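Local coordinates for protein putative xanthine dehydrogenase YAGS fad-binding subunit (PDB 5G5G) that probably oxidises aldehydes as the large, molybdenum-cofactor-binding subunit of a periplasmic aldehyde oxidase of the xanthine dehydrogenase family, at residues A173-Q185 and M359-A372. Residues are numbered along the deposited sequence; the frame is centred on the assembly and turned at random.
Sequences AVKIDATYTTPDQ and MALEIAIDELAEKA
Helix 354-372 packs on the edge strand 174-182 of a five-stranded mixed sheet in the molybdopterin cofactor-binding domain; its part 359-372 runs roughly antiparallel to the strand (146°), with the two axes 8.0 Å apart. Y180 makes the largest contact: its CB and CG rest on A360 CB, the A360 carbonyl oxygen lies over the centre of one ring face, and CE2 meets I363 CG2 at 3.6 Å. With CG anti to the carbonyl carbon, the ring reaches along the helix until OH touches A364 and donates to E367 OE2 at 2.7 Å. That oxygen is met 51° out of the carboxylate plane. R715 forms a salt bridge with E367 OE1, which helps fix the carboxylate. A phenylalanine in place of Y180 would probably keep the ring packing but leave E367 OE2 without its hydroxyl donor. Further along, I176 puts CD1 against A364 CB (3.9 Å) while its CG2 sits over the backbone of L368. At the opposite end, T182 CG2 meets the methyl CE of M359 at 3.9 Å, and T182 OG1 turns to T285 of the adjacent strand. At the start of the strand, V174 CG2 lies 3.6 Å from K371 CG, the two chains passing alongside in opposite senses, and K371 NZ donates to K175 O at 2.8 Å, nearly in line with the carbonyl bond (162°).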
# COMPACT_ATOMS: atom_id res chain seq x y z
N ALA C 173 -11.82 -33.14 -26.82
CA ALA C 173 -11.10 -32.84 -28.06
C ALA C 173 -9.92 -31.94 -27.84
O ALA C 173 -8.93 -32.04 -28.54
CB ALA C 173 -12.03 -32.21 -29.10
N VAL C 174 -10.02 -31.04 -26.88
CA VAL C 174 -8.95 -30.07 -26.67
C VAL C 174 -8.88 -29.84 -25.19
O VAL C 174 -9.93 -29.79 -24.53
CB VAL C 174 -9.21 -28.76 -27.46
CG1 VAL C 174 -10.50 -28.10 -27.08
CG2 VAL C 174 -8.12 -27.75 -27.22
N LYS C 175 -7.68 -29.79 -24.64
CA LYS C 175 -7.57 -29.64 -23.22
C LYS C 175 -6.28 -29.02 -22.76
O LYS C 175 -5.31 -29.01 -23.49
CB LYS C 175 -7.73 -30.99 -22.54
CG LYS C 175 -6.59 -31.96 -22.80
CD LYS C 175 -6.98 -33.42 -22.72
CE LYS C 175 -7.74 -33.86 -23.97
NZ LYS C 175 -8.23 -35.26 -24.00
N ILE C 176 -6.31 -28.50 -21.54
CA ILE C 176 -5.09 -27.96 -20.88
C ILE C 176 -4.92 -28.60 -19.51
O ILE C 176 -5.89 -29.06 -18.92
CB ILE C 176 -5.08 -26.40 -20.76
CG1 ILE C 176 -6.20 -25.90 -19.88
CG2 ILE C 176 -5.16 -25.74 -22.13
CD1 ILE C 176 -5.81 -25.76 -18.41
N ASP C 177 -3.66 -28.66 -19.07
CA ASP C 177 -3.26 -29.13 -17.73
C ASP C 177 -2.11 -28.21 -17.33
O ASP C 177 -1.05 -28.29 -17.94
CB ASP C 177 -2.81 -30.60 -17.76
CG ASP C 177 -2.39 -31.13 -16.39
OD1 ASP C 177 -1.86 -30.37 -15.60
OD2 ASP C 177 -2.53 -32.34 -16.11
N ALA C 178 -2.34 -27.34 -16.36
CA ALA C 178 -1.37 -26.30 -16.05
C ALA C 178 -1.41 -26.01 -14.59
O ALA C 178 -2.44 -26.24 -13.95
CB ALA C 178 -1.66 -25.00 -16.82
N THR C 179 -0.28 -25.53 -14.07
CA THR C 179 -0.13 -25.20 -12.66
C THR C 179 0.22 -23.74 -12.57
O THR C 179 1.01 -23.24 -13.36
CB THR C 179 0.96 -26.10 -12.00
OG1 THR C 179 0.55 -27.48 -12.11
CG2 THR C 179 1.24 -25.78 -10.54
N TYR C 180 -0.33 -23.09 -11.56
CA TYR C 180 -0.19 -21.65 -11.34
C TYR C 180 0.11 -21.39 -9.85
O TYR C 180 -0.28 -22.15 -8.96
CB TYR C 180 -1.44 -20.85 -11.73
CG TYR C 180 -1.94 -21.16 -13.11
CD1 TYR C 180 -2.74 -22.30 -13.34
CD2 TYR C 180 -1.62 -20.37 -14.18
CE1 TYR C 180 -3.17 -22.58 -14.62
CE2 TYR C 180 -2.05 -20.66 -15.46
CZ TYR C 180 -2.84 -21.76 -15.68
OH TYR C 180 -3.21 -22.12 -16.95
N THR C 181 0.87 -20.34 -9.60
CA THR C 181 1.12 -19.90 -8.22
C THR C 181 0.84 -18.43 -8.05
O THR C 181 1.08 -17.62 -8.96
CB THR C 181 2.54 -20.22 -7.69
OG1 THR C 181 3.52 -19.50 -8.45
CG2 THR C 181 2.83 -21.68 -7.82
N THR C 182 0.39 -18.12 -6.84
CA THR C 182 0.28 -16.73 -6.32
C THR C 182 1.01 -16.66 -4.99
O THR C 182 0.99 -17.60 -4.22
CB THR C 182 -1.14 -16.29 -6.13
OG1 THR C 182 -1.78 -17.09 -5.11
CG2 THR C 182 -1.92 -16.46 -7.42
N PRO C 183 1.67 -15.53 -4.74
CA PRO C 183 2.46 -15.39 -3.55
C PRO C 183 1.62 -14.93 -2.36
O PRO C 183 0.45 -14.49 -2.51
CB PRO C 183 3.46 -14.25 -3.95
CG PRO C 183 2.65 -13.38 -4.81
CD PRO C 183 1.73 -14.31 -5.57
N ASP C 184 2.24 -14.97 -1.17
CA ASP C 184 1.67 -14.30 -0.04
C ASP C 184 1.58 -12.80 -0.34
O ASP C 184 2.48 -12.19 -0.98
CB ASP C 184 2.53 -14.56 1.20
CG ASP C 184 2.65 -16.03 1.51
OD1 ASP C 184 1.67 -16.57 2.05
OD2 ASP C 184 3.74 -16.61 1.22
N GLN C 185 0.46 -12.20 0.02
CA GLN C 185 0.25 -10.76 -0.20
C GLN C 185 -0.14 -10.07 1.10
O GLN C 185 -0.71 -10.68 2.03
CB GLN C 185 -0.81 -10.47 -1.31
CG GLN C 185 -0.45 -11.11 -2.64
CD GLN C 185 -1.59 -11.12 -3.66
OE1 GLN C 185 -2.75 -11.01 -3.31
NE2 GLN C 185 -1.23 -11.33 -4.95
N MET C 359 -6.97 -15.51 -10.67
CA MET C 359 -5.61 -15.28 -11.20
C MET C 359 -5.09 -16.53 -11.97
O MET C 359 -4.41 -16.38 -12.97
CB MET C 359 -4.63 -14.91 -10.11
CG MET C 359 -4.75 -13.46 -9.66
SD MET C 359 -3.92 -13.05 -8.12
CE MET C 359 -2.27 -12.78 -8.72
N ALA C 360 -5.49 -17.70 -11.50
CA ALA C 360 -5.21 -18.97 -12.19
C ALA C 360 -6.25 -19.32 -13.27
O ALA C 360 -5.87 -19.57 -14.42
CB ALA C 360 -5.09 -20.09 -11.18
N LEU C 361 -7.54 -19.42 -12.90
CA LEU C 361 -8.54 -19.88 -13.81
C LEU C 361 -8.60 -19.07 -15.11
O LEU C 361 -8.76 -19.65 -16.21
CB LEU C 361 -9.94 -19.91 -13.14
CG LEU C 361 -11.13 -20.23 -14.02
CD1 LEU C 361 -10.97 -21.66 -14.55
CD2 LEU C 361 -12.40 -20.09 -13.20
N GLU C 362 -8.49 -17.75 -14.99
CA GLU C 362 -8.66 -16.86 -16.15
C GLU C 362 -7.45 -16.83 -17.10
O GLU C 362 -7.60 -16.53 -18.27
CB GLU C 362 -9.08 -15.45 -15.68
CG GLU C 362 -10.43 -15.49 -15.00
CD GLU C 362 -11.55 -15.94 -15.95
OE1 GLU C 362 -11.73 -15.27 -16.99
OE2 GLU C 362 -12.28 -16.96 -15.64
N ILE C 363 -6.30 -17.28 -16.62
CA ILE C 363 -5.19 -17.61 -17.57
C ILE C 363 -5.50 -18.95 -18.24
O ILE C 363 -5.33 -19.06 -19.45
CB ILE C 363 -3.78 -17.68 -16.90
CG1 ILE C 363 -3.42 -16.34 -16.27
CG2 ILE C 363 -2.74 -18.11 -17.91
CD1 ILE C 363 -2.11 -16.31 -15.48
N ALA C 364 -5.88 -19.96 -17.47
CA ALA C 364 -6.20 -21.29 -18.01
C ALA C 364 -7.25 -21.22 -19.10
O ALA C 364 -7.12 -21.84 -20.16
CB ALA C 364 -6.60 -22.29 -16.90
N ILE C 365 -8.27 -20.39 -18.89
CA ILE C 365 -9.31 -20.23 -19.89
C ILE C 365 -8.72 -19.58 -21.16
O ILE C 365 -9.06 -19.98 -22.27
CB ILE C 365 -10.48 -19.38 -19.30
CG1 ILE C 365 -11.28 -20.17 -18.22
CG2 ILE C 365 -11.45 -18.87 -20.38
CD1 ILE C 365 -12.00 -21.40 -18.69
N ASP C 366 -7.87 -18.57 -21.00
CA ASP C 366 -7.17 -17.96 -22.13
C ASP C 366 -6.36 -19.02 -22.87
O ASP C 366 -6.36 -19.05 -24.10
CB ASP C 366 -6.28 -16.81 -21.68
CG ASP C 366 -5.96 -15.85 -22.82
OD1 ASP C 366 -6.88 -15.23 -23.37
OD2 ASP C 366 -4.76 -15.70 -23.13
N GLU C 367 -5.67 -19.90 -22.13
CA GLU C 367 -4.89 -21.00 -22.76
C GLU C 367 -5.77 -21.98 -23.53
O GLU C 367 -5.43 -22.38 -24.65
CB GLU C 367 -4.03 -21.76 -21.76
CG GLU C 367 -2.98 -20.87 -21.04
CD GLU C 367 -1.94 -21.65 -20.27
OE1 GLU C 367 -1.36 -22.54 -20.91
OE2 GLU C 367 -1.74 -21.37 -19.07
N LEU C 368 -6.92 -22.35 -22.92
CA LEU C 368 -7.81 -23.28 -23.57
C LEU C 368 -8.45 -22.68 -24.81
O LEU C 368 -8.53 -23.33 -25.83
CB LEU C 368 -8.84 -23.82 -22.59
CG LEU C 368 -9.77 -24.91 -23.11
CD1 LEU C 368 -9.06 -26.16 -23.64
CD2 LEU C 368 -10.76 -25.26 -22.01
N ALA C 369 -8.86 -21.41 -24.73
CA ALA C 369 -9.47 -20.72 -25.87
C ALA C 369 -8.47 -20.66 -27.06
O ALA C 369 -8.82 -20.94 -28.20
CB ALA C 369 -9.93 -19.32 -25.47
N GLU C 370 -7.22 -20.38 -26.74
CA GLU C 370 -6.17 -20.29 -27.74
C GLU C 370 -5.98 -21.64 -28.40
O GLU C 370 -5.93 -21.74 -29.61
CB GLU C 370 -4.86 -19.82 -27.07
CG GLU C 370 -3.68 -19.82 -28.01
CD GLU C 370 -2.42 -19.29 -27.39
OE1 GLU C 370 -2.18 -19.57 -26.21
OE2 GLU C 370 -1.67 -18.59 -28.10
N LYS C 371 -5.93 -22.70 -27.61
CA LYS C 371 -5.77 -24.04 -28.13
C LYS C 371 -6.93 -24.46 -29.02
O LYS C 371 -6.72 -25.10 -30.06
CB LYS C 371 -5.60 -25.03 -26.98
CG LYS C 371 -4.86 -26.30 -27.28
CD LYS C 371 -4.11 -26.63 -26.00
CE LYS C 371 -3.69 -28.06 -25.97
NZ LYS C 371 -2.92 -28.26 -24.71
N ALA C 372 -8.15 -24.09 -28.62
CA ALA C 372 -9.36 -24.36 -29.39
C ALA C 372 -9.51 -23.49 -30.63
O ALA C 372 -10.38 -23.78 -31.49
CB ALA C 372 -10.57 -24.19 -28.52